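Local coordinates for protein beta-lactamase Mb2281c (Mycobacterium bovis, PDB 3I7J) that probably hydrolyses beta-lactams or related amides and esters as a serine hydrolase of the beta-lactamase family, at residues G187-Y192 with N208-H213; C218-T223 with D237-L242; P212-E217 with F233-P238. All blocks are in the same frame, centred on the assembly; numbering follows the deposited sequence.

Contact 1: residues G187-Y192 with N208-H213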
loop_
_atom_site.group_PDB
_atom_site.type_symbol
_atom_site.label_atom_id
_atom_site.label_comp_id
_atom_site.label_asym_id
_atom_site.label_seq_id
_atom_site.Cartn_x
_atom_site.Cartn_y
_atom_site.Cartn_z
ATOM N N GLY A 187 13.041 12.404 -2.504
ATOM C CA GLY A 187 11.868 13.023 -1.928
ATOM C C GLY A 187 11.576 12.601 -0.508
ATOM O O GLY A 187 12.233 11.725 0.048
ATOM N N VAL A 188 10.574 13.224 0.088
ATOM C CA VAL A 188 10.239 12.891 1.451
ATOM C C VAL A 188 9.174 11.808 1.546
ATOM O O VAL A 188 8.251 11.740 0.734
ATOM C CB VAL A 188 9.761 14.136 2.223
ATOM C CG1 VAL A 188 10.867 15.180 2.252
ATOM C CG2 VAL A 188 8.515 14.705 1.576
ATOM N N LEU A 189 9.346 10.934 2.525
ATOM C CA LEU A 189 8.386 9.884 2.796
ATOM C C LEU A 189 7.729 10.423 4.059
ATOM O O LEU A 189 8.344 10.440 5.124
ATOM C CB LEU A 189 9.086 8.562 3.089
ATOM C CG LEU A 189 8.174 7.451 3.643
ATOM C CD1 LEU A 189 7.099 7.086 2.624
ATOM C CD2 LEU A 189 9.025 6.225 3.982
ATOM N N PRO A 190 6.479 10.904 3.950
ATOM C CA PRO A 190 5.753 11.455 5.098
ATOM C C PRO A 190 6.015 10.676 6.384
ATOM O O PRO A 190 5.789 9.472 6.442
ATOM C CB PRO A 190 4.303 11.371 4.648
ATOM C CG PRO A 190 4.418 11.633 3.164
ATOM C CD PRO A 190 5.602 10.800 2.766
ATOM N N GLY A 191 6.499 11.371 7.408
ATOM C CA GLY A 191 6.777 10.718 8.670
ATOM C C GLY A 191 8.215 10.259 8.804
ATOM O O GLY A 191 8.685 9.998 9.913
ATOM N N TYR A 192 8.923 10.156 7.684
ATOM C CA TYR A 192 10.312 9.721 7.724
ATOM C C TYR A 192 11.289 10.660 7.027
ATOM O O TYR A 192 12.455 10.320 6.817
ATOM C CB TYR A 192 10.436 8.309 7.153
ATOM C CG TYR A 192 9.799 7.276 8.048
ATOM C CD1 TYR A 192 8.448 6.959 7.930
ATOM C CD2 TYR A 192 10.527 6.684 9.076
ATOM C CE1 TYR A 192 7.834 6.081 8.821
ATOM C CE2 TYR A 192 9.929 5.807 9.973
ATOM C CZ TYR A 192 8.580 5.510 9.843
ATOM O OH TYR A 192 7.977 4.662 10.747
ATOM N N ASN A 208 13.579 -0.249 -0.498
ATOM C CA ASN A 208 14.918 -0.014 -1.000
ATOM C C ASN A 208 15.776 -0.026 0.258
ATOM O O ASN A 208 15.755 -1.000 1.006
ATOM C CB ASN A 208 15.001 1.339 -1.699
ATOM C CG ASN A 208 16.322 1.549 -2.390
ATOM O OD1 ASN A 208 16.673 0.822 -3.313
ATOM N ND2 ASN A 208 17.072 2.545 -1.939
ATOM N N SER A 209 16.510 1.052 0.511
ATOM C CA SER A 209 17.340 1.118 1.712
ATOM C C SER A 209 17.090 2.412 2.487
ATOM O O SER A 209 18.009 2.988 3.066
ATOM C CB SER A 209 18.825 0.994 1.337
ATOM O OG SER A 209 19.198 1.991 0.399
ATOM N N LYS A 210 15.835 2.857 2.492
ATOM C CA LYS A 210 15.425 4.074 3.185
ATOM C C LYS A 210 15.712 3.969 4.675
ATOM O O LYS A 210 15.638 2.889 5.270
ATOM C CB LYS A 210 13.930 4.328 2.973
ATOM C CG LYS A 210 13.559 4.667 1.542
ATOM C CD LYS A 210 12.050 4.711 1.345
ATOM C CE LYS A 210 11.694 4.697 -0.142
ATOM N NZ LYS A 210 10.221 4.752 -0.356
ATOM N N SER A 211 16.030 5.106 5.276
ATOM C CA SER A 211 16.357 5.139 6.688
ATOM C C SER A 211 16.262 6.563 7.201
ATOM O O SER A 211 16.814 7.478 6.603
ATOM C CB SER A 211 17.779 4.610 6.900
ATOM O OG SER A 211 18.148 4.649 8.266
ATOM N N PRO A 212 15.535 6.775 8.306
ATOM C CA PRO A 212 14.817 5.744 9.060
ATOM C C PRO A 212 13.615 5.280 8.237
ATOM O O PRO A 212 13.257 5.927 7.253
ATOM C CB PRO A 212 14.416 6.477 10.331
ATOM C CG PRO A 212 14.130 7.851 9.828
ATOM C CD PRO A 212 15.282 8.111 8.871
ATOM N N HIS A 213 12.995 4.170 8.632
ATOM C CA HIS A 213 11.847 3.634 7.894
ATOM C C HIS A 213 10.891 2.907 8.834
ATOM O O HIS A 213 11.227 2.655 9.990
ATOM C CB HIS A 213 12.332 2.663 6.808
ATOM C CG HIS A 213 11.332 2.428 5.714
ATOM N ND1 HIS A 213 10.915 3.430 4.866
ATOM C CD2 HIS A 213 10.666 1.311 5.334
ATOM C CE1 HIS A 213 10.035 2.941 4.010
ATOM N NE2 HIS A 213 9.867 1.659 4.271
HETATM O O HOH W 1 9.946 3.470 12.293
#

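Contact 2: residues C218-T223 with D237-L242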
loop_
_atom_site.group_PDB
_atom_site.type_symbol
_atom_site.label_atom_id
_atom_site.label_comp_id
_atom_site.label_asym_id
_atom_site.label_seq_id
_atom_site.Cartn_x
_atom_site.Cartn_y
_atom_site.Cartn_z
ATOM N N CYS A 218 16.033 -5.575 8.845
ATOM C CA CYS A 218 16.347 -6.796 8.127
ATOM C C CYS A 218 15.459 -7.057 6.905
ATOM O O CYS A 218 15.684 -8.014 6.159
ATOM C CB CYS A 218 16.314 -7.980 9.096
ATOM S SG CYS A 218 17.621 -7.894 10.364
ATOM N N ASN A 219 14.453 -6.215 6.692
ATOM C CA ASN A 219 13.605 -6.381 5.519
ATOM C C ASN A 219 14.505 -6.157 4.309
ATOM O O ASN A 219 15.418 -5.337 4.363
ATOM C CB ASN A 219 12.455 -5.363 5.535
ATOM C CG ASN A 219 11.226 -5.884 6.276
ATOM O OD1 ASN A 219 10.611 -6.871 5.860
ATOM N ND2 ASN A 219 10.870 -5.234 7.377
ATOM N N SER A 220 14.276 -6.896 3.228
ATOM C CA SER A 220 15.109 -6.741 2.034
ATOM C C SER A 220 14.755 -5.440 1.325
ATOM O O SER A 220 13.686 -4.872 1.561
ATOM C CB SER A 220 14.879 -7.894 1.065
ATOM O OG SER A 220 13.592 -7.783 0.497
ATOM N N THR A 221 15.645 -4.983 0.446
ATOM C CA THR A 221 15.414 -3.754 -0.307
ATOM C C THR A 221 14.211 -3.888 -1.245
ATOM O O THR A 221 13.654 -2.886 -1.689
ATOM C CB THR A 221 16.664 -3.355 -1.158
ATOM O OG1 THR A 221 17.060 -4.466 -1.974
ATOM C CG2 THR A 221 17.829 -2.941 -0.261
ATOM N N ARG A 222 13.799 -5.119 -1.538
ATOM C CA ARG A 222 12.650 -5.345 -2.424
ATOM C C ARG A 222 11.301 -5.312 -1.697
ATOM O O ARG A 222 10.245 -5.423 -2.323
ATOM C CB ARG A 222 12.801 -6.683 -3.145
ATOM C CG ARG A 222 13.961 -6.736 -4.125
ATOM C CD ARG A 222 14.233 -8.174 -4.518
ATOM N NE ARG A 222 13.070 -8.817 -5.132
ATOM C CZ ARG A 222 12.895 -10.133 -5.177
ATOM N NH1 ARG A 222 13.808 -10.933 -4.637
ATOM N NH2 ARG A 222 11.818 -10.646 -5.763
ATOM N N THR A 223 11.349 -5.174 -0.379
ATOM C CA THR A 223 10.140 -5.106 0.433
ATOM C C THR A 223 9.267 -3.955 -0.083
ATOM O O THR A 223 9.778 -2.884 -0.403
ATOM C CB THR A 223 10.502 -4.867 1.918
ATOM O OG1 THR A 223 11.372 -5.918 2.366
ATOM C CG2 THR A 223 9.240 -4.848 2.793
ATOM N N ASP A 237 7.708 -8.985 1.859
ATOM C CA ASP A 237 9.123 -9.087 1.542
ATOM C C ASP A 237 9.295 -10.278 0.599
ATOM O O ASP A 237 9.223 -11.422 1.030
ATOM C CB ASP A 237 9.919 -9.292 2.837
ATOM C CG ASP A 237 11.411 -9.192 2.626
ATOM O OD1 ASP A 237 11.890 -9.676 1.577
ATOM O OD2 ASP A 237 12.105 -8.648 3.516
ATOM N N PRO A 238 9.516 -10.023 -0.704
ATOM C CA PRO A 238 9.687 -11.091 -1.697
ATOM C C PRO A 238 10.905 -11.979 -1.462
ATOM O O PRO A 238 10.941 -13.114 -1.927
ATOM C CB PRO A 238 9.808 -10.335 -3.020
ATOM C CG PRO A 238 9.175 -9.015 -2.747
ATOM C CD PRO A 238 9.616 -8.702 -1.345
ATOM N N LYS A 239 11.906 -11.455 -0.763
ATOM C CA LYS A 239 13.109 -12.230 -0.499
ATOM C C LYS A 239 12.852 -13.204 0.642
ATOM O O LYS A 239 13.230 -14.375 0.570
ATOM C CB LYS A 239 14.288 -11.310 -0.152
ATOM C CG LYS A 239 15.616 -12.048 0.018
ATOM C CD LYS A 239 16.772 -11.110 0.350
ATOM C CE LYS A 239 17.117 -10.172 -0.810
ATOM N NZ LYS A 239 17.719 -10.864 -1.984
ATOM N N ALA A 240 12.200 -12.721 1.694
ATOM C CA ALA A 240 11.889 -13.573 2.834
ATOM C C ALA A 240 10.639 -14.365 2.497
ATOM O O ALA A 240 10.349 -15.389 3.119
ATOM C CB ALA A 240 11.648 -12.724 4.077
ATOM N N ASP A 241 9.918 -13.889 1.483
ATOM C CA ASP A 241 8.665 -14.506 1.046
ATOM C C ASP A 241 7.749 -14.511 2.269
ATOM O O ASP A 241 7.199 -15.544 2.653
ATOM C CB ASP A 241 8.908 -15.939 0.544
ATOM C CG ASP A 241 7.869 -16.394 -0.475
ATOM O OD1 ASP A 241 7.205 -15.531 -1.090
ATOM O OD2 ASP A 241 7.725 -17.619 -0.685
ATOM N N LEU A 242 7.608 -13.344 2.887
ATOM C CA LEU A 242 6.773 -13.193 4.072
ATOM C C LEU A 242 6.041 -11.850 4.015
ATOM O O LEU A 242 6.510 -10.906 3.377
ATOM C CB LEU A 242 7.656 -13.244 5.322
ATOM C CG LEU A 242 7.378 -14.242 6.448
ATOM C CD1 LEU A 242 7.139 -15.637 5.905
ATOM C CD2 LEU A 242 8.571 -14.229 7.395
HETATM O O HOH W 2 14.044 -10.288 4.503
#

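Contact 3: residues P212-E217 with F233-P238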
loop_
_atom_site.group_PDB
_atom_site.type_symbol
_atom_site.label_atom_id
_atom_site.label_comp_id
_atom_site.label_asym_id
_atom_site.label_seq_id
_atom_site.Cartn_x
_atom_site.Cartn_y
_atom_site.Cartn_z
ATOM N N PRO A 212 15.535 6.775 8.306
ATOM C CA PRO A 212 14.817 5.744 9.060
ATOM C C PRO A 212 13.615 5.280 8.237
ATOM O O PRO A 212 13.257 5.927 7.253
ATOM C CB PRO A 212 14.416 6.477 10.331
ATOM C CG PRO A 212 14.130 7.851 9.828
ATOM C CD PRO A 212 15.282 8.111 8.871
ATOM N N HIS A 213 12.995 4.170 8.632
ATOM C CA HIS A 213 11.847 3.634 7.894
ATOM C C HIS A 213 10.891 2.907 8.834
ATOM O O HIS A 213 11.227 2.655 9.990
ATOM C CB HIS A 213 12.332 2.663 6.808
ATOM C CG HIS A 213 11.332 2.428 5.714
ATOM N ND1 HIS A 213 10.915 3.430 4.866
ATOM C CD2 HIS A 213 10.666 1.311 5.334
ATOM C CE1 HIS A 213 10.035 2.941 4.010
ATOM N NE2 HIS A 213 9.867 1.659 4.271
ATOM N N TRP A 214 9.701 2.569 8.346
ATOM C CA TRP A 214 8.733 1.867 9.179
ATOM C C TRP A 214 8.953 0.358 9.178
ATOM O O TRP A 214 8.502 -0.329 10.095
ATOM C CB TRP A 214 7.297 2.201 8.751
ATOM C CG TRP A 214 7.041 2.113 7.272
ATOM C CD1 TRP A 214 7.337 3.054 6.325
ATOM C CD2 TRP A 214 6.436 1.018 6.577
ATOM N NE1 TRP A 214 6.950 2.609 5.079
ATOM C CE2 TRP A 214 6.397 1.362 5.207
ATOM C CE3 TRP A 214 5.925 -0.226 6.980
ATOM C CZ2 TRP A 214 5.861 0.510 4.236
ATOM C CZ3 TRP A 214 5.395 -1.073 6.014
ATOM C CH2 TRP A 214 5.369 -0.699 4.657
ATOM N N THR A 215 9.643 -0.165 8.163
ATOM C CA THR A 215 9.917 -1.603 8.109
ATOM C C THR A 215 11.120 -1.946 8.999
ATOM O O THR A 215 11.703 -1.067 9.640
ATOM C CB THR A 215 10.207 -2.092 6.659
ATOM O OG1 THR A 215 11.333 -1.386 6.121
ATOM C CG2 THR A 215 8.998 -1.869 5.767
ATOM N N GLY A 216 11.482 -3.224 9.051
ATOM C CA GLY A 216 12.600 -3.629 9.886
ATOM C C GLY A 216 13.945 -3.435 9.213
ATOM O O GLY A 216 14.016 -3.284 7.992
ATOM N N GLU A 217 15.014 -3.434 10.004
ATOM C CA GLU A 217 16.359 -3.265 9.467
ATOM C C GLU A 217 16.760 -4.482 8.661
ATOM O O GLU A 217 17.713 -4.433 7.887
ATOM C CB GLU A 217 17.377 -3.069 10.588
ATOM C CG GLU A 217 17.282 -1.740 11.297
ATOM C CD GLU A 217 18.485 -1.486 12.187
ATOM O OE1 GLU A 217 18.805 -2.368 13.015
ATOM O OE2 GLU A 217 19.108 -0.407 12.058
ATOM N N PHE A 233 -0.154 -0.717 8.895
ATOM C CA PHE A 233 0.763 -0.884 7.786
ATOM C C PHE A 233 0.764 -2.300 7.222
ATOM O O PHE A 233 0.242 -3.241 7.830
ATOM C CB PHE A 233 2.199 -0.502 8.196
ATOM C CG PHE A 233 2.886 -1.512 9.098
ATOM C CD1 PHE A 233 3.310 -2.750 8.610
ATOM C CD2 PHE A 233 3.137 -1.204 10.432
ATOM C CE1 PHE A 233 3.976 -3.663 9.443
ATOM C CE2 PHE A 233 3.799 -2.108 11.269
ATOM C CZ PHE A 233 4.220 -3.339 10.776
ATOM N N ILE A 234 1.353 -2.439 6.044
ATOM C CA ILE A 234 1.472 -3.733 5.416
ATOM C C ILE A 234 2.734 -3.761 4.576
ATOM O O ILE A 234 3.007 -2.839 3.811
ATOM C CB ILE A 234 0.254 -4.059 4.509
ATOM C CG1 ILE A 234 0.498 -5.390 3.780
ATOM C CG2 ILE A 234 0.029 -2.943 3.477
ATOM C CD1 ILE A 234 -0.718 -5.888 2.983
ATOM N N TRP A 235 3.537 -4.796 4.771
ATOM C CA TRP A 235 4.719 -4.962 3.957
ATOM C C TRP A 235 4.795 -6.414 3.544
ATOM O O TRP A 235 4.316 -7.309 4.246
ATOM C CB TRP A 235 6.015 -4.489 4.655
ATOM C CG TRP A 235 6.416 -5.139 5.960
ATOM C CD1 TRP A 235 6.490 -4.526 7.181
ATOM C CD2 TRP A 235 6.914 -6.469 6.154
ATOM N NE1 TRP A 235 7.012 -5.385 8.116
ATOM C CE2 TRP A 235 7.283 -6.586 7.513
ATOM C CE3 TRP A 235 7.094 -7.574 5.311
ATOM C CZ2 TRP A 235 7.820 -7.769 8.052
ATOM C CZ3 TRP A 235 7.626 -8.748 5.843
ATOM C CH2 TRP A 235 7.984 -8.833 7.200
ATOM N N VAL A 236 5.365 -6.616 2.366
ATOM C CA VAL A 236 5.527 -7.929 1.768
ATOM C C VAL A 236 6.992 -7.974 1.390
ATOM O O VAL A 236 7.475 -7.089 0.694
ATOM C CB VAL A 236 4.675 -8.048 0.485
ATOM C CG1 VAL A 236 4.749 -9.459 -0.077
ATOM C CG2 VAL A 236 3.234 -7.655 0.787
ATOM N N ASP A 237 7.708 -8.985 1.859
ATOM C CA ASP A 237 9.123 -9.087 1.542
ATOM C C ASP A 237 9.295 -10.278 0.599
ATOM O O ASP A 237 9.223 -11.422 1.030
ATOM C CB ASP A 237 9.919 -9.292 2.837
ATOM C CG ASP A 237 11.411 -9.192 2.626
ATOM O OD1 ASP A 237 11.890 -9.676 1.577
ATOM O OD2 ASP A 237 12.105 -8.648 3.516
ATOM N N PRO A 238 9.516 -10.023 -0.704
ATOM C CA PRO A 238 9.687 -11.091 -1.697
ATOM C C PRO A 238 10.905 -11.979 -1.462
ATOM O O PRO A 238 10.941 -13.114 -1.927
ATOM C CB PRO A 238 9.808 -10.335 -3.020
ATOM C CG PRO A 238 9.175 -9.015 -2.747
ATOM C CD PRO A 238 9.616 -8.702 -1.345
#

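Contact 1: residues G187-Y192 with N208-H213
The chain around Y192 comes alongside that around P212, their CA atoms 6.2 Å apart, where a tight turn at P190 and G191, closed by the backbone bond Y192 N to L189 O, faces an irregular loop with a cis peptide bond before P212. Y192 carries most of the contact. With CG anti to its carbonyl carbon (chi1 -69°), its ring extends along the backbone of P212 and H213. Y192 CD2 lies 3.4 Å from P212 O, and Y192 CE2 lies 3.3 Å from H213 C, a close fit of ring carbons on peptide atoms. At the ring edge and in its plane, P212 CG reaches Y192 CD2 at 3.9 Å. The phenol closes the circuit through a water, which accepts from Y192 OH at 2.8 Å and donates to H213 O at 2.8 Å. The Y192 and H213 rings are inclined at 44° but stand apart, centroids 5.9 Å. The L189 CD2 methyl approaches the H213 imidazole obliquely, the two side chains crossing at about a right angle. The same methyl brushes the aliphatic chain of K210, 4.3 Å from K210 CD. K210 is fully extended, and this takes its ammonium group to E205 in a salt bridge and to N198 and the carbonyl of D199. L189 lies near, without touching, S40, K43 and Y99, which match the SxxK pattern of serine beta-lactamases and may form the active site. It also packs on W200 and E205. The contact thus joins the small hairpin of strands 187-189 and 193-195 to the loop leaving strand 205-206 at the edge of the main sheet.

Contact 2: residues C218-T223 with D237-L242
S220 and the carboxylate of D237 form the tight centre of this contact. S220 N donates to D237 OD2 at 2.8 Å in a nearly straight bond (170°), on the syn side of the carboxylate, while S220 OG donates to D237 OD1 at 2.8 Å from one face of the carboxylate. D237 OD1 also takes K239 N, nearly in line with its C-O bond, and A240 N from the opposite face, giving an Asx turn and the wider Asx motif. A water donates to D237 OD2 (2.7 Å) and, at a longer distance, to C218 O. Within 218-223, T223 OG1 donates to S220 O at 2.7 Å and, with T223 N, closes the type I turn from S220 to T223. Toward solvent the fit is looser. P238 CB lies over one face of the R222 guanidinium, offset to its rim, 3.4 Å from R222 NH2. Bent at chi3 and chi4, both near -70°, the K239 chain brings CE to 3.7 Å from S220 CB, and the two exposed cationic ends stand near each other without touching. Four protein donors and a water thus share one buried carboxylate, which fixes its rotation, would favour its charged form, and ties the turn at S220 to the G1-bulged turn of the 232-237/242-248 hairpin.

Contact 3: residues P212-E217 with F233-P238
W214 drives its six-membered ring between F233 and W235, two residues on one side of strand 232-237. Its CH2 meets I234 O at 3.3 Å, at the ring edge and close to the ring plane, so an aromatic C-H points at a strand carbonyl. W214 CZ3 lies 3.7 Å from F233 CD1 and 3.7 Å from W235 CB, and it sits at the edge of the W235 indole, in the plane of that ring. Against F233 the pairing is oblique, with planes at 49°. T215 adds a methyl: CG2 lies 3.9 Å from W235 CD1 and also covers part of one face of the W214 ring. Behind this shell, polar bonds hold the indoles. W214 CG stands between its own backbone N and carbonyl carbon (chi1 48°), which points the outer edge of the benzo ring at the strand, while W214 NE1 reaches E205. W235 NE1 bonds to S264, and R207 holds G216 O. This aromatic cluster between loop, sheet and helix 256-271 is consistent with the alpha/beta domain of serine beta-lactamases. Strand 232-237 runs between strands 224-228 and 242-248. F233 meets W260 of helix 256-271 edge-to-face, whereas I234, pointing away from W214, packs on L163 of helix 153-164.

How the contacts relate
All three contacts fasten one long loop, between strands 205-206 and 224-228, at successive points. Contact 3 is the fully buried aromatic one, and contact 1, also largely buried, continues it through the shared residues P212 and H213, with Y192 OH 3.2 Å from W214 CB. Contact 2 shares D237 and P238 with contact 3 at the far end of strand 232-237, where N219 and T223 touch W235. Chemistry follows place: aromatic rings over the sheet in contact 3, the indole N-H groups satisfied from outside the contact, ring-on-backbone packing with a bridging water beside the hairpin in contact 1, and a buried carboxylate with solvent-facing cations in contact 2.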